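Local coordinates for CrtC domain-containing protein (Fusarium vanettenii 77-13-4, PDB 7A0Q) that probably hydrates the plant phytoalexin kievitone, a reaction by which the fungus would detoxify this defence compound, at residues Asp131-Tyr139 and Phe147-Thr155; Phe222-Tyr231 and Ile322-Lys331. All blocks are in the same frame, centred on the assembly; numbering follows the deposited sequence.

Contact 1 of 2, residues Asp131-Tyr139 and Phe147-Thr155; sequences DNLSKLRSY and FDITYDATT
Tyr-151 holds its CG between the backbone N and the carbonyl carbon (chi1 37°), which lays the ring alongside the opposite strand: CE2 packs on CB of Leu-136 at 3.4 Å, the carbonyl O of Leu-136 stands over one face, and OH shares a hydrogen bond with OG of Ser-138 at 2.7 Å. That OG is also hydrogen-bonded to OG of Ser-61. Beside them, the ring edge of Phe-147 lies against the carbonyl O of Ser-138. Strands 136-142 and 145-152 form an antiparallel beta hairpin of the CrtC N-terminal lipocalin domain; Leu-136/Tyr-151 and Ser-138/Ile-149 are its hydrogen-bonded pairs here, and Arg-137/Thr-150 is a non-hydrogen-bonded pair on the other face. There Arg-137 leaves with CG anti to the backbone N (chi1 -177°) and bends at chi3, bringing NH1 to OD1 of Asp-148 at 2.7 Å in a salt bridge. OD1 lies in the guanidinium plane, but NH1 is tilted out of the carboxylate plane on the syn side; the planes are 63° apart. CG2 of Thr-150 lies over one guanidinium face, toward its rim, while NE pairs with Glu-128. Before Leu-136 and after Asp-152, N of Ala-153 bonds to O of Leu-133 at 2.9 Å.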
ATOM      1  N   ASP A 131      10.014  17.019  -9.255  1.00 20.42           N
ATOM      2  CA  ASP A 131       8.566  16.989  -9.049  1.00 17.90           C
ATOM      3  C   ASP A 131       8.117  15.911  -8.067  1.00 21.51           C
ATOM      4  O   ASP A 131       6.919  15.837  -7.768  1.00 18.08           O
ATOM      5  CB  ASP A 131       7.834  16.811 -10.393  1.00 20.99           C
ATOM      6  CG  ASP A 131       8.137  15.483 -11.074  1.00 25.94           C
ATOM      7  OD1 ASP A 131       8.809  14.622 -10.471  1.00 22.10           O
ATOM      8  OD2 ASP A 131       7.696  15.301 -12.231  1.00 23.51           O
ATOM      9  N   ASN A 132       9.036  15.093  -7.548  1.00 18.86           N
ATOM     10  CA  ASN A 132       8.721  14.031  -6.579  1.00 15.00           C
ATOM     11  C   ASN A 132       7.688  13.045  -7.125  1.00 17.69           C
ATOM     12  O   ASN A 132       6.941  12.428  -6.358  1.00 17.23           O
ATOM     13  CB  ASN A 132       8.256  14.617  -5.235  1.00 15.64           C
ATOM     14  CG  ASN A 132       9.303  15.549  -4.613  1.00 17.76           C
ATOM     15  OD1 ASN A 132      10.508  15.283  -4.687  1.00 20.22           O
ATOM     16  ND2 ASN A 132       8.850  16.644  -4.012  1.00 17.38           N
ATOM     17  N   LEU A 133       7.665  12.855  -8.448  1.00 18.45           N
ATOM     18  CA  LEU A 133       6.698  11.976  -9.098  1.00 17.82           C
ATOM     19  C   LEU A 133       7.334  11.204 -10.250  1.00 16.72           C
ATOM     20  O   LEU A 133       7.054  10.017 -10.434  1.00 17.73           O
ATOM     21  CB  LEU A 133       5.514  12.789  -9.628  1.00 16.13           C
ATOM     22  CG  LEU A 133       4.578  13.394  -8.576  1.00 17.35           C
ATOM     23  CD1 LEU A 133       3.608  14.331  -9.285  1.00 16.97           C
ATOM     24  CD2 LEU A 133       3.845  12.294  -7.816  1.00 18.24           C
ATOM     25  N   SER A 134       8.176  11.878 -11.037  1.00 18.15           N
ATOM     26  CA  SER A 134       8.753  11.267 -12.232  1.00 21.43           C
ATOM     27  C   SER A 134       9.808  10.224 -11.903  1.00 19.68           C
ATOM     28  O   SER A 134      10.047   9.323 -12.719  1.00 17.93           O
ATOM     29  CB  SER A 134       9.360  12.343 -13.133  1.00 21.44           C
ATOM     30  OG  SER A 134       8.352  13.186 -13.650  1.00 26.88           O
ATOM     31  N   LYS A 135      10.431  10.306 -10.730  1.00 17.61           N
ATOM     32  CA  LYS A 135      11.338   9.249 -10.300  1.00 20.85           C
ATOM     33  C   LYS A 135      11.384   9.227  -8.783  1.00 16.20           C
ATOM     34  O   LYS A 135      11.814  10.198  -8.158  1.00 18.34           O
ATOM     35  CB  LYS A 135      12.743   9.430 -10.880  1.00 18.61           C
ATOM     36  CG  LYS A 135      13.590   8.169 -10.754  1.00 17.80           C
ATOM     37  CD  LYS A 135      14.923   8.320 -11.480  1.00 21.43           C
ATOM     38  CE  LYS A 135      15.758   7.052 -11.344  1.00 27.94           C
ATOM     39  NZ  LYS A 135      17.127   7.246 -11.930  1.00 28.49           N
ATOM     40  N   LEU A 136      10.941   8.114  -8.218  1.00 16.50           N
ATOM     41  CA  LEU A 136      11.000   7.811  -6.798  1.00 14.23           C
ATOM     42  C   LEU A 136      11.751   6.500  -6.641  1.00 16.55           C
ATOM     43  O   LEU A 136      11.801   5.691  -7.572  1.00 19.12           O
ATOM     44  CB  LEU A 136       9.589   7.687  -6.197  1.00 14.63           C
ATOM     45  CG  LEU A 136       8.748   8.957  -6.247  1.00 19.03           C
ATOM     46  CD1 LEU A 136       7.268   8.611  -5.998  1.00 18.13           C
ATOM     47  CD2 LEU A 136       9.247   9.955  -5.221  1.00 18.48           C
ATOM     48  N   ARG A 137      12.328   6.279  -5.461  1.00 14.63           N
ATOM     49  CA  ARG A 137      13.158   5.102  -5.224  1.00 16.43           C
ATOM     50  C   ARG A 137      12.834   4.497  -3.868  1.00 19.04           C
ATOM     51  O   ARG A 137      12.857   5.203  -2.855  1.00 16.66           O
ATOM     52  CB  ARG A 137      14.650   5.452  -5.293  1.00 20.45           C
ATOM     53  CG  ARG A 137      15.584   4.240  -5.124  1.00 19.78           C
ATOM     54  CD  ARG A 137      17.073   4.654  -5.029  1.00 21.97           C
ATOM     55  NE  ARG A 137      17.486   5.463  -6.171  1.00 22.70           N
ATOM     56  CZ  ARG A 137      17.910   4.966  -7.334  1.00 23.38           C
ATOM     57  NH1 ARG A 137      17.981   3.655  -7.514  1.00 23.59           N
ATOM     58  NH2 ARG A 137      18.254   5.782  -8.321  1.00 26.02           N
ATOM     59  N   SER A 138      12.531   3.195  -3.858  1.00 15.80           N
ATOM     60  CA  SER A 138      12.429   2.393  -2.637  1.00 14.47           C
ATOM     61  C   SER A 138      13.601   1.424  -2.614  1.00 16.86           C
ATOM     62  O   SER A 138      13.765   0.638  -3.549  1.00 16.93           O
ATOM     63  CB  SER A 138      11.107   1.620  -2.566  1.00 15.02           C
ATOM     64  OG  SER A 138      10.003   2.500  -2.452  1.00 15.98           O
ATOM     65  N   TYR A 139      14.405   1.462  -1.555  1.00 15.68           N
ATOM     66  CA  TYR A 139      15.615   0.649  -1.542  1.00 16.52           C
ATOM     67  C   TYR A 139      15.856   0.047  -0.164  1.00 17.26           C
ATOM     68  O   TYR A 139      15.462   0.602   0.867  1.00 16.60           O
ATOM     69  CB  TYR A 139      16.838   1.461  -1.994  1.00 16.42           C
ATOM     70  CG  TYR A 139      17.193   2.584  -1.053  1.00 16.18           C
ATOM     71  CD1 TYR A 139      16.516   3.800  -1.113  1.00 17.24           C
ATOM     72  CD2 TYR A 139      18.182   2.426  -0.088  1.00 18.72           C
ATOM     73  CE1 TYR A 139      16.819   4.833  -0.245  1.00 16.91           C
ATOM     74  CE2 TYR A 139      18.502   3.462   0.787  1.00 18.93           C
ATOM     75  CZ  TYR A 139      17.819   4.661   0.695  1.00 17.70           C
ATOM     76  OH  TYR A 139      18.108   5.696   1.557  1.00 20.32           O
ATOM     77  N   PHE A 147      17.015  -4.733  -2.288  1.00 18.95           N
ATOM     78  CA  PHE A 147      16.423  -4.353  -3.565  1.00 18.48           C
ATOM     79  C   PHE A 147      16.682  -2.872  -3.781  1.00 17.26           C
ATOM     80  O   PHE A 147      17.074  -2.146  -2.866  1.00 18.76           O
ATOM     81  CB  PHE A 147      14.918  -4.681  -3.632  1.00 17.65           C
ATOM     82  CG  PHE A 147      14.093  -4.072  -2.517  1.00 16.66           C
ATOM     83  CD1 PHE A 147      13.708  -2.732  -2.564  1.00 17.17           C
ATOM     84  CD2 PHE A 147      13.679  -4.851  -1.442  1.00 16.27           C
ATOM     85  CE1 PHE A 147      12.943  -2.176  -1.534  1.00 16.82           C
ATOM     86  CE2 PHE A 147      12.889  -4.302  -0.412  1.00 16.79           C
ATOM     87  CZ  PHE A 147      12.526  -2.967  -0.474  1.00 17.47           C
ATOM     88  N   ASP A 148      16.472  -2.434  -5.015  1.00 16.50           N
ATOM     89  CA  ASP A 148      16.694  -1.033  -5.378  1.00 17.03           C
ATOM     90  C   ASP A 148      15.746  -0.753  -6.541  1.00 21.75           C
ATOM     91  O   ASP A 148      16.052  -1.056  -7.696  1.00 17.79           O
ATOM     92  CB  ASP A 148      18.155  -0.787  -5.739  1.00 18.27           C
ATOM     93  CG  ASP A 148      18.483   0.682  -5.939  1.00 27.80           C
ATOM     94  OD1 ASP A 148      17.565   1.525  -5.922  1.00 22.31           O
ATOM     95  OD2 ASP A 148      19.679   0.991  -6.132  1.00 27.40           O
ATOM     96  N   ILE A 149      14.577  -0.212  -6.213  1.00 14.87           N
ATOM     97  CA  ILE A 149      13.449  -0.123  -7.131  1.00 16.39           C
ATOM     98  C   ILE A 149      13.144   1.346  -7.378  1.00 18.01           C
ATOM     99  O   ILE A 149      12.951   2.107  -6.423  1.00 16.05           O
ATOM    100  CB  ILE A 149      12.211  -0.831  -6.552  1.00 16.80           C
ATOM    101  CG1 ILE A 149      12.539  -2.293  -6.241  1.00 16.26           C
ATOM    102  CG2 ILE A 149      11.054  -0.702  -7.506  1.00 16.26           C
ATOM    103  CD1 ILE A 149      11.421  -3.050  -5.512  1.00 18.06           C
ATOM    104  N   THR A 150      13.090   1.748  -8.647  1.00 16.36           N
ATOM    105  CA  THR A 150      12.660   3.095  -8.984  1.00 16.77           C
ATOM    106  C   THR A 150      11.322   3.050  -9.703  1.00 17.79           C
ATOM    107  O   THR A 150      10.974   2.054 -10.340  1.00 16.17           O
ATOM    108  CB  THR A 150      13.683   3.830  -9.855  1.00 17.29           C
ATOM    109  OG1 THR A 150      13.910   3.102 -11.072  1.00 19.76           O
ATOM    110  CG2 THR A 150      14.994   4.000  -9.092  1.00 17.80           C
ATOM    111  N   TYR A 151      10.545   4.119  -9.564  1.00 15.69           N
ATOM    112  CA  TYR A 151       9.250   4.128 -10.229  1.00 13.09           C
ATOM    113  C   TYR A 151       8.871   5.554 -10.602  1.00 14.24           C
ATOM    114  O   TYR A 151       9.341   6.531 -10.014  1.00 16.55           O
ATOM    115  CB  TYR A 151       8.142   3.447  -9.385  1.00 15.16           C
ATOM    116  CG  TYR A 151       8.250   3.678  -7.896  1.00 15.89           C
ATOM    117  CD1 TYR A 151       9.119   2.923  -7.114  1.00 15.13           C
ATOM    118  CD2 TYR A 151       7.488   4.663  -7.272  1.00 14.71           C
ATOM    119  CE1 TYR A 151       9.239   3.154  -5.750  1.00 16.32           C
ATOM    120  CE2 TYR A 151       7.604   4.896  -5.915  1.00 12.95           C
ATOM    121  CZ  TYR A 151       8.471   4.136  -5.162  1.00 14.87           C
ATOM    122  OH  TYR A 151       8.589   4.374  -3.811  1.00 15.00           O
ATOM    123  N   ASP A 152       8.024   5.641 -11.623  1.00 15.64           N
ATOM    124  CA  ASP A 152       7.650   6.883 -12.290  1.00 16.87           C
ATOM    125  C   ASP A 152       6.126   6.915 -12.317  1.00 15.37           C
ATOM    126  O   ASP A 152       5.497   5.975 -12.816  1.00 18.73           O
ATOM    127  CB  ASP A 152       8.257   6.905 -13.704  1.00 16.25           C
ATOM    128  CG  ASP A 152       7.882   8.134 -14.523  1.00 22.23           C
ATOM    129  OD1 ASP A 152       7.081   8.978 -14.074  1.00 21.47           O
ATOM    130  OD2 ASP A 152       8.415   8.254 -15.658  1.00 24.17           O
ATOM    131  N   ALA A 153       5.541   7.981 -11.768  1.00 16.35           N
ATOM    132  CA  ALA A 153       4.105   8.021 -11.481  1.00 16.69           C
ATOM    133  C   ALA A 153       3.280   8.284 -12.744  1.00 21.77           C
ATOM    134  O   ALA A 153       2.479   9.215 -12.821  1.00 20.85           O
ATOM    135  CB  ALA A 153       3.821   9.065 -10.412  1.00 21.39           C
ATOM    136  N   THR A 154       3.465   7.396 -13.725  1.00 18.76           N
ATOM    137  CA  THR A 154       2.738   7.391 -14.988  1.00 19.12           C
ATOM    138  C   THR A 154       1.324   6.835 -14.832  1.00 17.23           C
ATOM    139  O   THR A 154       0.893   5.994 -15.622  1.00 18.40           O
ATOM    140  CB  THR A 154       3.526   6.548 -16.000  1.00 18.77           C
ATOM    141  OG1 THR A 154       3.522   5.176 -15.558  1.00 24.61           O
ATOM    142  CG2 THR A 154       4.946   7.046 -16.106  1.00 26.36           C
ATOM    143  N   THR A 155       0.593   7.295 -13.814  1.00 16.80           N
ATOM    144  CA  THR A 155      -0.604   6.594 -13.372  1.00 14.74           C
ATOM    145  C   THR A 155      -1.526   7.589 -12.670  1.00 13.69           C
ATOM    146  O   THR A 155      -1.064   8.424 -11.886  1.00 16.23           O
ATOM    147  CB  THR A 155      -0.219   5.421 -12.453  1.00 15.29           C
ATOM    148  OG1 THR A 155      -1.380   4.663 -12.095  1.00 15.34           O
ATOM    149  CG2 THR A 155       0.528   5.908 -11.185  1.00 14.64           C
TER

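Contact 2 of 2, residues Phe222-Tyr231 and Ile322-Lys331; sequences FQLHIPSTEY and ITFSGNVHSK
The Phe-324 ring receives CG1 of Ile-226 at its edge, in plane, 3.7 Å from CZ. CD2 of Leu-224 and the carbonyl O of His-225 approach the same ring obliquely, the oxygen 3.3 Å from CZ. With CG of Phe-324 set between its backbone N and carbonyl carbon (chi1 64°), the ring reaches the backbone at His-225 and the side chain of Ile-226. The Phe-222 ring is likewise touched at its edge, by CD1 of Ile-322, the two side chains crossing at about a right angle; the same CD1 lies 3.7 Å from CD2 of Leu-224. Further along, CD1 of Ile-226 and CG2 of Val-328 meet tip to tip at 4.0 Å, and the other branch of Val-328, CG1, approaches the Tyr-231 ring obliquely, nearest CE2. Leu-299 of strand 295-308 touches Leu-224, Ile-322 and Phe-324 and adds to the cluster.

No direct hydrogen bond links the two segments. One water bridges them instead, 2.7 Å from OH of Tyr-231 and 2.9 Å from NE2 of His-329, lying at the edge of the imidazole in its plane. The type I turn from Ile-226 to Thr-229 is pinned by O of Ile-226, which accepts from both N and OG1 of Thr-229; the type I' turn from Val-328 to Lys-331 carries His-329. The strands, their axes 8.7 Å apart at 63°, both flank strand 331-343, and their side chains meet past it: the interior packing of an eight-stranded antiparallel barrel, here the lipocalin-like domain.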
ATOM      1  N   PHE A 222      -7.571  -2.408   1.954  1.00 14.92           N
ATOM      2  CA  PHE A 222      -7.431  -3.163   0.718  1.00 15.04           C
ATOM      3  C   PHE A 222      -6.987  -2.255  -0.421  1.00 14.76           C
ATOM      4  O   PHE A 222      -7.520  -1.153  -0.606  1.00 15.36           O
ATOM      5  CB  PHE A 222      -8.742  -3.832   0.311  1.00 15.56           C
ATOM      6  CG  PHE A 222      -9.160  -4.950   1.206  1.00 18.52           C
ATOM      7  CD1 PHE A 222      -8.667  -6.235   1.004  1.00 18.66           C
ATOM      8  CD2 PHE A 222     -10.058  -4.729   2.242  1.00 18.35           C
ATOM      9  CE1 PHE A 222      -9.053  -7.284   1.830  1.00 19.28           C
ATOM     10  CE2 PHE A 222     -10.459  -5.777   3.069  1.00 19.13           C
ATOM     11  CZ  PHE A 222      -9.963  -7.049   2.866  1.00 16.52           C
ATOM     12  N   GLN A 223      -6.050  -2.765  -1.214  1.00 14.74           N
ATOM     13  CA  GLN A 223      -5.567  -2.134  -2.435  1.00 15.08           C
ATOM     14  C   GLN A 223      -5.842  -3.124  -3.559  1.00 15.31           C
ATOM     15  O   GLN A 223      -5.210  -4.182  -3.608  1.00 15.40           O
ATOM     16  CB  GLN A 223      -4.074  -1.837  -2.312  1.00 15.02           C
ATOM     17  CG  GLN A 223      -3.459  -1.281  -3.579  1.00 13.57           C
ATOM     18  CD  GLN A 223      -2.002  -1.665  -3.757  1.00 16.96           C
ATOM     19  OE1 GLN A 223      -1.612  -2.129  -4.829  1.00 16.82           O
ATOM     20  NE2 GLN A 223      -1.183  -1.452  -2.721  1.00 15.07           N
ATOM     21  N   LEU A 224      -6.779  -2.808  -4.454  1.00 15.80           N
ATOM     22  CA  LEU A 224      -7.244  -3.795  -5.427  1.00 15.93           C
ATOM     23  C   LEU A 224      -7.033  -3.344  -6.869  1.00 15.37           C
ATOM     24  O   LEU A 224      -7.286  -2.184  -7.221  1.00 16.93           O
ATOM     25  CB  LEU A 224      -8.727  -4.128  -5.215  1.00 16.11           C
ATOM     26  CG  LEU A 224      -9.116  -4.522  -3.786  1.00 19.86           C
ATOM     27  CD1 LEU A 224     -10.623  -4.776  -3.703  1.00 20.79           C
ATOM     28  CD2 LEU A 224      -8.300  -5.733  -3.274  1.00 16.89           C
ATOM     29  N   HIS A 225      -6.622  -4.297  -7.706  1.00 16.59           N
ATOM     30  CA  HIS A 225      -6.471  -4.119  -9.147  1.00 16.81           C
ATOM     31  C   HIS A 225      -7.363  -5.117  -9.875  1.00 16.63           C
ATOM     32  O   HIS A 225      -7.447  -6.282  -9.476  1.00 18.69           O
ATOM     33  CB  HIS A 225      -5.019  -4.335  -9.595  1.00 17.90           C
ATOM     34  CG  HIS A 225      -4.038  -3.472  -8.868  1.00 16.16           C
ATOM     35  ND1 HIS A 225      -3.525  -2.313  -9.406  1.00 17.87           N
ATOM     36  CD2 HIS A 225      -3.526  -3.570  -7.619  1.00 16.91           C
ATOM     37  CE1 HIS A 225      -2.710  -1.745  -8.529  1.00 14.16           C
ATOM     38  NE2 HIS A 225      -2.706  -2.484  -7.431  1.00 16.64           N
ATOM     39  N   ILE A 226      -8.033  -4.650 -10.928  1.00 17.77           N
ATOM     40  CA  ILE A 226      -8.863  -5.509 -11.778  1.00 20.55           C
ATOM     41  C   ILE A 226      -8.319  -5.401 -13.199  1.00 20.71           C
ATOM     42  O   ILE A 226      -8.691  -4.480 -13.942  1.00 21.96           O
ATOM     43  CB  ILE A 226     -10.350  -5.122 -11.700  1.00 21.82           C
ATOM     44  CG1 ILE A 226     -10.829  -5.205 -10.249  1.00 19.26           C
ATOM     45  CG2 ILE A 226     -11.195  -6.045 -12.601  1.00 22.34           C
ATOM     46  CD1 ILE A 226     -12.232  -4.645 -10.018  1.00 21.72           C
ATOM     47  N   PRO A 227      -7.421  -6.306 -13.602  1.00 21.87           N
ATOM     48  CA  PRO A 227      -6.666  -6.120 -14.858  1.00 27.06           C
ATOM     49  C   PRO A 227      -7.499  -5.889 -16.110  1.00 25.99           C
ATOM     50  O   PRO A 227      -7.006  -5.240 -17.043  1.00 33.61           O
ATOM     51  CB  PRO A 227      -5.858  -7.420 -14.960  1.00 31.45           C
ATOM     52  CG  PRO A 227      -5.631  -7.822 -13.531  1.00 25.88           C
ATOM     53  CD  PRO A 227      -6.860  -7.381 -12.764  1.00 22.40           C
ATOM     54  N   SER A 228      -8.731  -6.372 -16.180  1.00 23.93           N
ATOM     55  CA  SER A 228      -9.476  -6.069 -17.402  1.00 38.39           C
ATOM     56  C   SER A 228      -9.960  -4.617 -17.479  1.00 37.86           C
ATOM     57  O   SER A 228     -10.584  -4.244 -18.481  1.00 34.52           O
ATOM     58  CB  SER A 228     -10.663  -7.019 -17.535  1.00 32.27           C
ATOM     59  OG  SER A 228     -11.532  -6.914 -16.416  1.00 40.19           O
ATOM     60  N   THR A 229      -9.693  -3.790 -16.468  1.00 26.85           N
ATOM     61  CA  THR A 229     -10.344  -2.495 -16.325  1.00 25.18           C
ATOM     62  C   THR A 229      -9.344  -1.459 -15.840  1.00 20.30           C
ATOM     63  O   THR A 229      -8.210  -1.774 -15.486  1.00 22.48           O
ATOM     64  CB  THR A 229     -11.500  -2.539 -15.317  1.00 24.09           C
ATOM     65  OG1 THR A 229     -10.956  -2.652 -13.992  1.00 19.01           O
ATOM     66  CG2 THR A 229     -12.449  -3.718 -15.588  1.00 24.56           C
ATOM     67  N   GLU A 230      -9.810  -0.211 -15.777  1.00 20.42           N
ATOM     68  CA  GLU A 230      -9.046   0.881 -15.188  1.00 17.48           C
ATOM     69  C   GLU A 230      -9.390   1.116 -13.718  1.00 15.59           C
ATOM     70  O   GLU A 230      -8.942   2.112 -13.145  1.00 17.94           O
ATOM     71  CB  GLU A 230      -9.274   2.166 -15.975  1.00 19.44           C
ATOM     72  CG  GLU A 230      -8.708   2.109 -17.379  1.00 23.04           C
ATOM     73  CD  GLU A 230      -8.723   3.455 -18.058  1.00 26.64           C
ATOM     74  OE1 GLU A 230      -9.074   3.512 -19.257  1.00 28.51           O
ATOM     75  OE2 GLU A 230      -8.381   4.459 -17.392  1.00 27.49           O
ATOM     76  N   TYR A 231     -10.158   0.224 -13.096  1.00 16.15           N
ATOM     77  CA  TYR A 231     -10.560   0.419 -11.707  1.00 16.39           C
ATOM     78  C   TYR A 231      -9.401   0.170 -10.748  1.00 17.88           C
ATOM     79  O   TYR A 231      -8.768  -0.890 -10.775  1.00 18.42           O
ATOM     80  CB  TYR A 231     -11.712  -0.527 -11.363  1.00 16.89           C
ATOM     81  CG  TYR A 231     -13.029  -0.184 -12.018  1.00 19.03           C
ATOM     82  CD1 TYR A 231     -13.593   1.081 -11.873  1.00 18.42           C
ATOM     83  CD2 TYR A 231     -13.714  -1.128 -12.778  1.00 19.60           C
ATOM     84  CE1 TYR A 231     -14.810   1.400 -12.465  1.00 18.89           C
ATOM     85  CE2 TYR A 231     -14.932  -0.813 -13.376  1.00 19.92           C
ATOM     86  CZ  TYR A 231     -15.474   0.448 -13.209  1.00 24.45           C
ATOM     87  OH  TYR A 231     -16.689   0.764 -13.798  1.00 27.02           O
ATOM     88  N   ILE A 322      -2.797 -10.620  -2.176  1.00 19.50           N
ATOM     89  CA  ILE A 322      -4.089 -11.298  -2.199  1.00 17.67           C
ATOM     90  C   ILE A 322      -4.554 -11.437  -3.642  1.00 19.31           C
ATOM     91  O   ILE A 322      -4.162 -10.665  -4.524  1.00 17.76           O
ATOM     92  CB  ILE A 322      -5.169 -10.553  -1.371  1.00 19.29           C
ATOM     93  CG1 ILE A 322      -5.436  -9.166  -1.972  1.00 19.39           C
ATOM     94  CG2 ILE A 322      -4.775 -10.459   0.110  1.00 17.41           C
ATOM     95  CD1 ILE A 322      -6.631  -8.428  -1.356  1.00 19.10           C
ATOM     96  N   THR A 323      -5.402 -12.437  -3.885  1.00 21.07           N
ATOM     97  CA  THR A 323      -6.134 -12.556  -5.137  1.00 19.99           C
ATOM     98  C   THR A 323      -7.622 -12.552  -4.825  1.00 20.43           C
ATOM     99  O   THR A 323      -8.036 -12.781  -3.685  1.00 22.25           O
ATOM    100  CB  THR A 323      -5.770 -13.838  -5.908  1.00 21.71           C
ATOM    101  OG1 THR A 323      -6.104 -14.974  -5.102  1.00 24.25           O
ATOM    102  CG2 THR A 323      -4.279 -13.876  -6.251  1.00 22.57           C
ATOM    103  N   PHE A 324      -8.439 -12.264  -5.834  1.00 20.56           N
ATOM    104  CA  PHE A 324      -9.866 -12.236  -5.568  1.00 21.84           C
ATOM    105  C   PHE A 324     -10.647 -12.517  -6.840  1.00 20.74           C
ATOM    106  O   PHE A 324     -10.156 -12.352  -7.960  1.00 25.41           O
ATOM    107  CB  PHE A 324     -10.319 -10.901  -4.938  1.00 23.52           C
ATOM    108  CG  PHE A 324     -10.128  -9.694  -5.821  1.00 21.50           C
ATOM    109  CD1 PHE A 324      -8.953  -8.954  -5.767  1.00 21.24           C
ATOM    110  CD2 PHE A 324     -11.132  -9.280  -6.682  1.00 19.40           C
ATOM    111  CE1 PHE A 324      -8.781  -7.839  -6.571  1.00 21.79           C
ATOM    112  CE2 PHE A 324     -10.967  -8.171  -7.492  1.00 22.53           C
ATOM    113  CZ  PHE A 324      -9.781  -7.448  -7.438  1.00 21.28           C
ATOM    114  N   SER A 325     -11.877 -12.963  -6.634  1.00 23.93           N
ATOM    115  CA  SER A 325     -12.892 -13.032  -7.662  1.00 25.86           C
ATOM    116  C   SER A 325     -14.086 -12.218  -7.196  1.00 24.94           C
ATOM    117  O   SER A 325     -14.200 -11.847  -6.024  1.00 27.24           O
ATOM    118  CB  SER A 325     -13.311 -14.483  -7.943  1.00 25.61           C
ATOM    119  OG  SER A 325     -13.882 -15.063  -6.782  1.00 29.15           O
ATOM    120  N   GLY A 326     -14.983 -11.940  -8.131  1.00 23.26           N
ATOM    121  CA  GLY A 326     -16.219 -11.270  -7.783  1.00 25.02           C
ATOM    122  C   GLY A 326     -16.931 -10.794  -9.028  1.00 28.44           C
ATOM    123  O   GLY A 326     -16.722 -11.328 -10.117  1.00 26.37           O
ATOM    124  N   ASN A 327     -17.783  -9.794  -8.847  1.00 25.84           N
ATOM    125  CA  ASN A 327     -18.484  -9.184  -9.961  1.00 29.82           C
ATOM    126  C   ASN A 327     -18.405  -7.675  -9.832  1.00 27.85           C
ATOM    127  O   ASN A 327     -18.279  -7.136  -8.732  1.00 29.58           O
ATOM    128  CB  ASN A 327     -19.961  -9.621 -10.037  1.00 33.09           C
ATOM    129  CG  ASN A 327     -20.863  -8.812  -9.123  1.00 38.71           C
ATOM    130  OD1 ASN A 327     -21.380  -7.754  -9.502  1.00 41.87           O
ATOM    131  ND2 ASN A 327     -21.064  -9.309  -7.913  1.00 40.41           N
ATOM    132  N   VAL A 328     -18.447  -7.004 -10.973  1.00 26.09           N
ATOM    133  CA  VAL A 328     -18.618  -5.561 -11.031  1.00 25.68           C
ATOM    134  C   VAL A 328     -19.792  -5.297 -11.956  1.00 30.11           C
ATOM    135  O   VAL A 328     -19.751  -5.680 -13.132  1.00 28.99           O
ATOM    136  CB  VAL A 328     -17.357  -4.838 -11.527  1.00 29.90           C
ATOM    137  CG1 VAL A 328     -17.652  -3.366 -11.732  1.00 24.36           C
ATOM    138  CG2 VAL A 328     -16.214  -5.035 -10.541  1.00 30.49           C
ATOM    139  N   HIS A 329     -20.839  -4.668 -11.421  1.00 25.37           N
ATOM    140  CA  HIS A 329     -22.069  -4.418 -12.167  1.00 27.61           C
ATOM    141  C   HIS A 329     -22.556  -5.700 -12.839  1.00 31.84           C
ATOM    142  O   HIS A 329     -22.878  -5.732 -14.029  1.00 35.31           O
ATOM    143  CB  HIS A 329     -21.873  -3.290 -13.179  1.00 28.39           C
ATOM    144  CG  HIS A 329     -21.412  -2.007 -12.560  1.00 27.18           C
ATOM    145  ND1 HIS A 329     -21.990  -1.478 -11.425  1.00 29.57           N
ATOM    146  CD2 HIS A 329     -20.424  -1.150 -12.913  1.00 28.26           C
ATOM    147  CE1 HIS A 329     -21.379  -0.349 -11.107  1.00 27.93           C
ATOM    148  NE2 HIS A 329     -20.425  -0.129 -11.993  1.00 30.29           N
ATOM    149  N   SER A 330     -22.561  -6.777 -12.053  1.00 30.89           N
ATOM    150  CA  SER A 330     -23.088  -8.094 -12.408  1.00 37.41           C
ATOM    151  C   SER A 330     -22.269  -8.804 -13.480  1.00 39.25           C
ATOM    152  O   SER A 330     -22.735  -9.804 -14.042  1.00 46.24           O
ATOM    153  CB  SER A 330     -24.553  -8.014 -12.854  1.00 38.75           C
ATOM    154  OG  SER A 330     -25.276  -7.080 -12.068  1.00 46.47           O
ATOM    155  N   LYS A 331     -21.063  -8.331 -13.775  1.00 31.07           N
ATOM    156  CA  LYS A 331     -20.160  -9.004 -14.698  1.00 32.03           C
ATOM    157  C   LYS A 331     -18.995  -9.606 -13.927  1.00 33.76           C
ATOM    158  O   LYS A 331     -18.375  -8.905 -13.116  1.00 31.45           O
ATOM    159  CB  LYS A 331     -19.638  -8.023 -15.755  1.00 38.20           C
ATOM    160  CG  LYS A 331     -18.581  -8.604 -16.690  1.00 45.95           C
ATOM    161  CD  LYS A 331     -17.576  -7.548 -17.143  1.00 50.64           C
ATOM    162  CE  LYS A 331     -16.266  -7.657 -16.374  1.00 46.72           C
ATOM    163  NZ  LYS A 331     -15.193  -6.752 -16.906  1.00 54.37           N
TER
HETATM  164  O   HOH W   1     -18.633   2.115 -12.554  1.00 35.73           O

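Overall arrangement
Contact 1 lies in the CrtC N-terminal lipocalin domain and contact 2 in the lipocalin-like domain; their centres are about 25 Å apart and their nearest atoms about 7 Å apart, so they do not touch. In contact 1 the strands are hairpin neighbours, so backbone hydrogen bonds do most of the joining; buried Ser-138, Tyr-151 and Leu-136 occupy one face, and a salt bridge the more exposed other. Contact 2 brings together strands far apart in sequence that flank a common neighbour in the barrel wall, joined by apolar side chains and one bridging water. Both are partly buried: contact 2 passes from a buried cluster to an exposed turn, whereas contact 1 divides buried from exposed across its sheet.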